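Local structure of giardin subunit alpha-1 (Giardia intestinalis, 4EVF) at residues Lys3-Ile15 and Lys37-Leu50. The protein binds calcium and, in a calcium-dependent way, phospholipids such as phosphatidylserine, and is involved in parasite attachment to the intestinal mucosa. Numbering follows the deposited sequence.
Sequences KVTDIANELKQAI and KIAKAYVASYGKEL
Tyr42 OH, Lys48 NZ and Lys12 NZ gather round one carboxylate oxygen, OD2 of Asp53, which lies beyond the two segments. Tyr42 OH hydrogen-bonds to it, Lys48 forms a salt bridge with it, and Lys12 adds a weak, long ion pair. The NZ atoms of Lys12 and Lys48 are 3.2 Å apart, a closeness consistent with the shared negative charge.

Lys12 reaches this site by lying over Tyr46. Its CG is anti to the backbone N, and the chain bends at chi2 (73°). This lays CD over the ring centre in a CH-pi contact, 3.7 Å from the centroid and only 3° off the ring normal. CB of Ser45 covers the opposite face. Ala8 O lies at the edge of the Tyr46 ring, near its plane, 3.8 Å from CE1. The same carbonyl oxygen meets the edge of the Tyr42 ring. Leu50 CD1 and Tyr46 CD1 cover the two faces of Tyr42.

The backbones come closest where Ala8 faces Tyr42. The axes of helix segments 4-15 and 37-46 pass 8.1 Å apart, with an angle of 75° between their directions. Ala8 CB packs 3.8 Å from Tyr42 CA. Ala41 is the small residue opposite Val4 and Thr5, and Val4 CG2 rests on its CB at 3.6 Å.

On the buried side, Ile38 CG2 sits against Ile7 CG2 and, tightly, Leu11 CD1, the latter at 3.4 Å. Ile38 CD1 packs on Ile7. Ile15 CD1 touches Leu50 CD1 at 3.6 Å and also nears the Tyr42 hydroxyl. Ile26 and Phe71 extend this apolar core.

Both segments lie in the predicted first annexin repeat. Helix 32-46 running across helix 4-16 is characteristic of the annexin fold, in which the third helix of a repeat lies across a bundle of the other four.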
loop_
_atom_site.group_PDB
_atom_site.type_symbol
_atom_site.label_atom_id
_atom_site.label_comp_id
_atom_site.label_asym_id
_atom_site.label_seq_id
_atom_site.Cartn_x
_atom_site.Cartn_y
_atom_site.Cartn_z
ATOM N N LYS A 3 -5.427 -6.183 28.525
ATOM C CA LYS A 3 -6.797 -5.829 28.205
ATOM C C LYS A 3 -6.804 -4.556 27.370
ATOM O O LYS A 3 -5.937 -3.702 27.537
ATOM C CB LYS A 3 -7.588 -5.627 29.503
ATOM C CG LYS A 3 -7.493 -6.828 30.457
ATOM C CD LYS A 3 -8.374 -6.668 31.692
ATOM C CE LYS A 3 -7.584 -6.181 32.908
ATOM N NZ LYS A 3 -8.382 -6.293 34.176
ATOM N N VAL A 4 -7.774 -4.434 26.470
ATOM C CA VAL A 4 -7.878 -3.237 25.639
ATOM C C VAL A 4 -8.004 -1.969 26.486
ATOM O O VAL A 4 -7.531 -0.909 26.091
ATOM C CB VAL A 4 -9.042 -3.316 24.616
ATOM C CG1 VAL A 4 -8.823 -4.462 23.629
ATOM C CG2 VAL A 4 -10.383 -3.480 25.316
ATOM N N THR A 5 -8.642 -2.067 27.649
ATOM C CA THR A 5 -8.763 -0.893 28.501
ATOM C C THR A 5 -7.388 -0.464 29.014
ATOM O O THR A 5 -7.098 0.726 29.136
ATOM C CB THR A 5 -9.715 -1.132 29.694
ATOM O OG1 THR A 5 -9.377 -2.371 30.330
ATOM C CG2 THR A 5 -11.166 -1.182 29.222
ATOM N N ASP A 6 -6.531 -1.437 29.297
ATOM C CA ASP A 6 -5.199 -1.122 29.792
ATOM C C ASP A 6 -4.290 -0.542 28.701
ATOM O O ASP A 6 -3.538 0.393 28.965
ATOM C CB ASP A 6 -4.559 -2.335 30.459
ATOM C CG ASP A 6 -5.177 -2.646 31.807
ATOM O OD1 ASP A 6 -5.464 -1.696 32.569
ATOM O OD2 ASP A 6 -5.382 -3.837 32.106
ATOM N N ILE A 7 -4.372 -1.093 27.490
ATOM C CA ILE A 7 -3.695 -0.498 26.335
ATOM C C ILE A 7 -4.202 0.915 26.083
ATOM O O ILE A 7 -3.428 1.817 25.747
ATOM C CB ILE A 7 -3.927 -1.312 25.053
ATOM C CG1 ILE A 7 -3.604 -2.786 25.287
ATOM C CG2 ILE A 7 -3.114 -0.736 23.879
ATOM C CD1 ILE A 7 -4.108 -3.682 24.182
ATOM N N ALA A 8 -5.511 1.113 26.214
ATOM C CA ALA A 8 -6.066 2.449 26.024
ATOM C C ALA A 8 -5.456 3.410 27.043
ATOM O O ALA A 8 -5.209 4.579 26.734
ATOM C CB ALA A 8 -7.591 2.432 26.126
ATOM N N ASN A 9 -5.208 2.916 28.255
ATOM C CA ASN A 9 -4.550 3.737 29.278
ATOM C C ASN A 9 -3.099 4.064 28.918
ATOM O O ASN A 9 -2.653 5.206 29.088
ATOM C CB ASN A 9 -4.612 3.088 30.667
ATOM C CG ASN A 9 -4.024 3.990 31.754
ATOM O OD1 ASN A 9 -2.878 3.814 32.176
ATOM N ND2 ASN A 9 -4.801 4.979 32.185
ATOM N N GLU A 10 -2.360 3.067 28.436
ATOM C CA GLU A 10 -1.003 3.317 27.939
ATOM C C GLU A 10 -1.020 4.459 26.940
ATOM O O GLU A 10 -0.230 5.409 27.025
ATOM C CB GLU A 10 -0.437 2.085 27.241
ATOM C CG GLU A 10 -0.178 0.892 28.139
ATOM C CD GLU A 10 0.447 -0.259 27.376
ATOM O OE1 GLU A 10 1.604 -0.112 26.903
ATOM O OE2 GLU A 10 -0.223 -1.304 27.231
ATOM N N LEU A 11 -1.925 4.357 25.977
ATOM C CA LEU A 11 -2.060 5.391 24.958
ATOM C C LEU A 11 -2.389 6.762 25.540
ATOM O O LEU A 11 -1.848 7.774 25.098
ATOM C CB LEU A 11 -3.093 4.982 23.905
ATOM C CG LEU A 11 -2.532 3.982 22.893
ATOM C CD1 LEU A 11 -3.655 3.242 22.157
ATOM C CD2 LEU A 11 -1.593 4.691 21.918
ATOM N N LYS A 12 -3.274 6.794 26.532
ATOM C CA LYS A 12 -3.655 8.041 27.192
ATOM C C LYS A 12 -2.432 8.768 27.753
ATOM O O LYS A 12 -2.274 9.984 27.601
ATOM C CB LYS A 12 -4.633 7.743 28.333
ATOM C CG LYS A 12 -5.128 8.976 29.065
ATOM C CD LYS A 12 -6.108 9.764 28.209
ATOM C CE LYS A 12 -6.578 11.035 28.906
ATOM N NZ LYS A 12 -7.373 11.890 27.972
ATOM N N GLN A 13 -1.570 8.010 28.412
ATOM C CA GLN A 13 -0.409 8.586 29.060
ATOM C C GLN A 13 0.676 8.985 28.058
ATOM O O GLN A 13 1.447 9.916 28.311
ATOM C CB GLN A 13 0.129 7.627 30.118
ATOM C CG GLN A 13 -0.703 7.631 31.380
ATOM C CD GLN A 13 -0.578 6.352 32.170
ATOM O OE1 GLN A 13 -0.041 5.356 31.681
ATOM N NE2 GLN A 13 -1.082 6.365 33.402
ATOM N N ALA A 14 0.735 8.285 26.929
ATOM C CA ALA A 14 1.711 8.619 25.899
ATOM C C ALA A 14 1.275 9.916 25.235
ATOM O O ALA A 14 2.105 10.763 24.893
ATOM C CB ALA A 14 1.824 7.493 24.871
ATOM N N ILE A 15 -0.037 10.071 25.071
ATOM C CA ILE A 15 -0.610 11.249 24.424
ATOM C C ILE A 15 -0.443 12.459 25.322
ATOM O O ILE A 15 -0.117 13.560 24.860
ATOM C CB ILE A 15 -2.109 11.049 24.110
ATOM C CG1 ILE A 15 -2.299 10.006 23.003
ATOM C CG2 ILE A 15 -2.747 12.360 23.696
ATOM C CD1 ILE A 15 -3.767 9.738 22.667
ATOM N N LYS A 37 -10.228 -2.254 18.157
ATOM C CA LYS A 37 -10.685 -2.606 19.504
ATOM C C LYS A 37 -10.175 -1.592 20.520
ATOM O O LYS A 37 -10.933 -1.100 21.362
ATOM C CB LYS A 37 -10.205 -4.005 19.906
ATOM C CG LYS A 37 -10.876 -5.142 19.170
ATOM C CD LYS A 37 -10.591 -6.497 19.839
ATOM C CE LYS A 37 -9.154 -6.954 19.620
ATOM N NZ LYS A 37 -8.885 -8.330 20.163
ATOM N N ILE A 38 -8.884 -1.279 20.436
ATOM C CA ILE A 38 -8.261 -0.344 21.362
ATOM C C ILE A 38 -8.914 1.036 21.281
ATOM O O ILE A 38 -9.179 1.669 22.305
ATOM C CB ILE A 38 -6.737 -0.220 21.094
ATOM C CG1 ILE A 38 -6.046 -1.573 21.326
ATOM C CG2 ILE A 38 -6.134 0.875 21.964
ATOM C CD1 ILE A 38 -4.598 -1.640 20.823
ATOM N N ALA A 39 -9.181 1.494 20.059
ATOM C CA ALA A 39 -9.817 2.790 19.852
ATOM C C ALA A 39 -11.218 2.810 20.463
ATOM O O ALA A 39 -11.670 3.842 20.972
ATOM C CB ALA A 39 -9.894 3.110 18.374
ATOM N N LYS A 40 -11.914 1.677 20.387
ATOM C CA LYS A 40 -13.230 1.572 21.023
ATOM C C LYS A 40 -13.120 1.703 22.532
ATOM O O LYS A 40 -13.907 2.415 23.143
ATOM C CB LYS A 40 -13.950 0.267 20.664
ATOM C CG LYS A 40 -14.628 0.293 19.297
ATOM C CD LYS A 40 -15.570 -0.887 19.129
ATOM C CE LYS A 40 -16.751 -0.781 20.085
ATOM N NZ LYS A 40 -17.923 -0.076 19.507
ATOM N N ALA A 41 -12.149 1.020 23.130
ATOM C CA ALA A 41 -11.976 1.071 24.579
ATOM C C ALA A 41 -11.630 2.500 24.965
ATOM O O ALA A 41 -12.094 3.034 25.968
ATOM C CB ALA A 41 -10.892 0.119 25.016
ATOM N N TYR A 42 -10.829 3.133 24.126
ATOM C CA TYR A 42 -10.370 4.474 24.416
ATOM C C TYR A 42 -11.518 5.474 24.507
ATOM O O TYR A 42 -11.574 6.283 25.440
ATOM C CB TYR A 42 -9.357 4.914 23.364
ATOM C CG TYR A 42 -8.709 6.230 23.704
ATOM C CD1 TYR A 42 -7.495 6.275 24.385
ATOM C CD2 TYR A 42 -9.315 7.428 23.362
ATOM C CE1 TYR A 42 -6.896 7.494 24.704
ATOM C CE2 TYR A 42 -8.723 8.645 23.670
ATOM C CZ TYR A 42 -7.520 8.670 24.340
ATOM O OH TYR A 42 -6.946 9.885 24.643
ATOM N N VAL A 43 -12.436 5.435 23.546
ATOM C CA VAL A 43 -13.495 6.436 23.526
ATOM C C VAL A 43 -14.486 6.181 24.670
ATOM O O VAL A 43 -14.973 7.122 25.285
ATOM C CB VAL A 43 -14.218 6.536 22.158
ATOM C CG1 VAL A 43 -15.076 5.309 21.905
ATOM C CG2 VAL A 43 -15.069 7.788 22.116
ATOM N N ALA A 44 -14.759 4.910 24.951
ATOM C CA ALA A 44 -15.591 4.536 26.096
ATOM C C ALA A 44 -14.987 5.064 27.404
ATOM O O ALA A 44 -15.684 5.660 28.235
ATOM C CB ALA A 44 -15.763 3.015 26.155
ATOM N N SER A 45 -13.683 4.859 27.568
ATOM C CA SER A 45 -12.986 5.234 28.796
ATOM C C SER A 45 -12.875 6.727 29.021
ATOM O O SER A 45 -13.045 7.196 30.142
ATOM C CB SER A 45 -11.579 4.640 28.822
ATOM O OG SER A 45 -11.644 3.236 28.879
ATOM N N TYR A 46 -12.576 7.470 27.964
ATOM C CA TYR A 46 -12.231 8.879 28.110
ATOM C C TYR A 46 -13.222 9.817 27.431
ATOM O O TYR A 46 -13.148 11.034 27.595
ATOM C CB TYR A 46 -10.802 9.130 27.607
ATOM C CG TYR A 46 -9.792 8.199 28.236
ATOM C CD1 TYR A 46 -9.168 7.219 27.489
ATOM C CD2 TYR A 46 -9.481 8.288 29.592
ATOM C CE1 TYR A 46 -8.253 6.355 28.061
ATOM C CE2 TYR A 46 -8.568 7.426 30.177
ATOM C CZ TYR A 46 -7.952 6.459 29.401
ATOM O OH TYR A 46 -7.040 5.585 29.959
ATOM N N GLY A 47 -14.157 9.253 26.678
ATOM C CA GLY A 47 -15.202 10.046 26.053
ATOM C C GLY A 47 -14.704 10.953 24.942
ATOM O O GLY A 47 -15.352 11.943 24.584
ATOM N N LYS A 48 -13.541 10.621 24.397
ATOM C CA LYS A 48 -12.972 11.367 23.269
ATOM C C LYS A 48 -12.433 10.373 22.253
ATOM O O LYS A 48 -11.917 9.327 22.623
ATOM C CB LYS A 48 -11.835 12.300 23.728
ATOM C CG LYS A 48 -12.292 13.570 24.442
ATOM C CD LYS A 48 -11.121 14.506 24.750
ATOM C CE LYS A 48 -10.585 14.339 26.179
ATOM N NZ LYS A 48 -9.968 13.004 26.451
ATOM N N GLU A 49 -12.542 10.694 20.971
ATOM C CA GLU A 49 -12.012 9.807 19.948
ATOM C C GLU A 49 -10.474 9.833 19.917
ATOM O O GLU A 49 -9.861 10.907 19.964
ATOM C CB GLU A 49 -12.579 10.189 18.592
ATOM C CG GLU A 49 -12.741 9.016 17.657
ATOM C CD GLU A 49 -14.186 8.566 17.539
ATOM O OE1 GLU A 49 -14.952 8.738 18.515
ATOM O OE2 GLU A 49 -14.551 8.055 16.458
ATOM N N LEU A 50 -9.865 8.651 19.828
ATOM C CA LEU A 50 -8.412 8.509 19.936
ATOM C C LEU A 50 -7.628 9.348 18.916
ATOM O O LEU A 50 -6.676 10.041 19.283
ATOM C CB LEU A 50 -8.022 7.031 19.876
ATOM C CG LEU A 50 -6.574 6.565 19.987
ATOM C CD1 LEU A 50 -5.829 7.240 21.127
ATOM C CD2 LEU A 50 -6.556 5.037 20.145
#